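Local coordinates for protein ATP phosphoribosyltransferase (Thermotoga maritima, PDB 1USY) that catalyses the first step of histidine biosynthesis, condensing ATP with 5-phosphoribose 1-diphosphate to give phosphoribosyl-ATP and diphosphate, at residues G[131-136]-G[143-148]. Numbering follows the deposited sequence.
With PO4 (phosphate ion), chain R.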
loop_
_atom_site.group_PDB
_atom_site.type_symbol
_atom_site.label_atom_id
_atom_site.label_comp_id
_atom_site.label_asym_id
_atom_site.label_seq_id
_atom_site.Cartn_x
_atom_site.Cartn_y
_atom_site.Cartn_z
ATOM N N GLY G 131 -29.193 7.705 16.509
ATOM C CA GLY G 131 -30.049 7.920 17.641
ATOM C C GLY G 131 -30.536 6.600 18.151
ATOM O O GLY G 131 -30.127 5.574 17.632
ATOM N N SER G 132 -31.401 6.650 19.166
ATOM C CA SER G 132 -31.993 5.467 19.840
ATOM C C SER G 132 -30.939 4.439 20.267
ATOM O O SER G 132 -31.210 3.250 20.440
ATOM C CB SER G 132 -33.112 4.837 18.995
ATOM O OG SER G 132 -33.986 5.830 18.498
ATOM N N VAL G 133 -29.749 4.954 20.470
ATOM C CA VAL G 133 -28.568 4.203 20.795
ATOM C C VAL G 133 -28.689 3.197 21.934
ATOM O O VAL G 133 -27.918 2.264 21.967
ATOM C CB VAL G 133 -27.479 5.201 21.101
ATOM C CG1 VAL G 133 -26.175 4.536 21.503
ATOM C CG2 VAL G 133 -27.272 6.097 19.890
ATOM N N GLU G 134 -29.651 3.383 22.843
ATOM C CA GLU G 134 -29.772 2.584 24.083
ATOM C C GLU G 134 -30.364 1.239 23.844
ATOM O O GLU G 134 -30.379 0.414 24.750
ATOM C CB GLU G 134 -30.672 3.276 25.104
ATOM C CG GLU G 134 -29.940 4.195 26.061
ATOM C CD GLU G 134 -29.528 5.495 25.402
ATOM O OE1 GLU G 134 -29.986 5.781 24.250
ATOM O OE2 GLU G 134 -28.779 6.243 26.042
ATOM N N LEU G 135 -30.949 1.075 22.654
ATOM C CA LEU G 135 -31.335 -0.210 22.082
ATOM C C LEU G 135 -30.032 -0.669 21.561
ATOM O O LEU G 135 -29.087 0.112 21.501
ATOM C CB LEU G 135 -32.181 0.010 20.855
ATOM C CG LEU G 135 -33.544 0.633 20.989
ATOM C CD1 LEU G 135 -33.997 0.994 19.627
ATOM C CD2 LEU G 135 -34.476 -0.353 21.618
ATOM N N ALA G 136 -29.925 -1.897 21.123
ATOM C CA ALA G 136 -28.628 -2.275 20.545
ATOM C C ALA G 136 -27.965 -3.264 21.420
ATOM O O ALA G 136 -27.707 -4.342 20.952
ATOM C CB ALA G 136 -27.707 -1.073 20.300
ATOM N N ASP G 143 -22.551 -4.976 21.986
ATOM C CA ASP G 143 -22.337 -5.382 23.368
ATOM C C ASP G 143 -22.438 -4.168 24.285
ATOM O O ASP G 143 -22.896 -4.273 25.414
ATOM C CB ASP G 143 -20.959 -6.018 23.513
ATOM C CG ASP G 143 -20.791 -7.246 22.645
ATOM O OD1 ASP G 143 -19.726 -7.391 22.013
ATOM O OD2 ASP G 143 -21.672 -8.119 22.512
ATOM N N LEU G 144 -21.995 -3.018 23.789
ATOM C CA LEU G 144 -21.838 -1.824 24.619
ATOM C C LEU G 144 -22.234 -0.621 23.839
ATOM O O LEU G 144 -22.516 -0.730 22.664
ATOM C CB LEU G 144 -20.386 -1.640 25.033
ATOM C CG LEU G 144 -19.752 -2.768 25.842
ATOM C CD1 LEU G 144 -18.251 -2.534 25.913
ATOM C CD2 LEU G 144 -20.361 -2.819 27.233
ATOM N N ILE G 145 -22.267 0.526 24.504
ATOM C CA ILE G 145 -22.496 1.825 23.843
ATOM C C ILE G 145 -21.703 2.956 24.490
ATOM O O ILE G 145 -21.289 2.869 25.669
ATOM C CB ILE G 145 -23.983 2.234 23.829
ATOM C CG1 ILE G 145 -24.492 2.442 25.255
ATOM C CG2 ILE G 145 -24.846 1.229 23.069
ATOM C CD1 ILE G 145 -25.826 3.140 25.320
ATOM N N VAL G 146 -21.480 3.995 23.692
ATOM C CA VAL G 146 -20.934 5.251 24.151
ATOM C C VAL G 146 -21.979 6.263 23.781
ATOM O O VAL G 146 -22.257 6.458 22.606
ATOM C CB VAL G 146 -19.609 5.613 23.453
ATOM C CG1 VAL G 146 -19.195 7.118 23.708
ATOM C CG2 VAL G 146 -18.489 4.633 23.862
ATOM N N ASP G 147 -22.583 6.865 24.787
ATOM C CA ASP G 147 -23.591 7.851 24.570
ATOM C C ASP G 147 -23.554 8.899 25.661
ATOM O O ASP G 147 -22.683 8.880 26.574
ATOM C CB ASP G 147 -24.972 7.200 24.513
ATOM C CG ASP G 147 -25.998 8.071 23.789
ATOM O OD1 ASP G 147 -27.218 7.844 23.987
ATOM O OD2 ASP G 147 -25.672 9.019 23.018
ATOM N N ILE G 148 -24.526 9.806 25.569
ATOM C CA ILE G 148 -24.668 10.899 26.509
ATOM C C ILE G 148 -25.643 10.495 27.603
ATOM O O ILE G 148 -26.619 9.805 27.384
ATOM C CB ILE G 148 -25.086 12.180 25.779
ATOM C CG1 ILE G 148 -23.979 12.608 24.807
ATOM C CG2 ILE G 148 -25.334 13.293 26.737
ATOM C CD1 ILE G 148 -24.165 14.020 24.202
HETATM P P PO4 R . -31.928 9.934 20.480
HETATM O O1 PO4 R . -32.564 11.293 20.657
HETATM O O2 PO4 R . -32.551 9.232 19.299
HETATM O O3 PO4 R . -32.182 9.124 21.739
HETATM O O4 PO4 R . -30.444 10.096 20.263
HETATM O O HOH W 1 -29.288 7.754 21.689
#
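Val133 and Ile145 join the type I beta turn from Ser132 to Leu135 to the face of strand 144-149, an inner strand of the mixed sheet in a chain related to the periplasmic binding proteins. The turn is closed by the backbone bond from Leu135 N to Ser132 O. Its dry side is the closely packed one: CG1 of Val133, anti to the backbone N (chi1 178°), meets CG2 of Ile145 at 3.9 Å, and Ile145 CG2 also lies 3.4 Å from Val133 O. Ile145 is backed by Ala91 and Ala106 on the flanking strands and by Pro137. Glu134, bent at chi2, lays CG beside CD1 of Ile145 and swings its carboxylate across Asp147, the two planes 53° apart. OE2 of Glu134 approaches OD1 of Asp147 to 3.0 Å, a meeting of two acceptors. With an alanine in place of Glu134, CD1 of Ile145 would probably lose the cover of CG, and the gap beside OD1 would leave the Asp147 carboxylate freer to turn. At the Ser132 end the contact turns polar and looser, joined through solvent and an anion. One water accepts from Val133 N at 3.1 Å and lies within donating distance of both Asp147 OD1 (3.1 Å) and O4 of a phosphate ion, where acceptors outnumber its protons. The phosphate probably comes from the crystallisation liquor, but its place at this turn is consistent with a site for a phosphate of the 5-phosphoribose 1-diphosphate substrate. Ser132 N donates to its O2 at 2.8 Å, with an N-H...O angle of 152°.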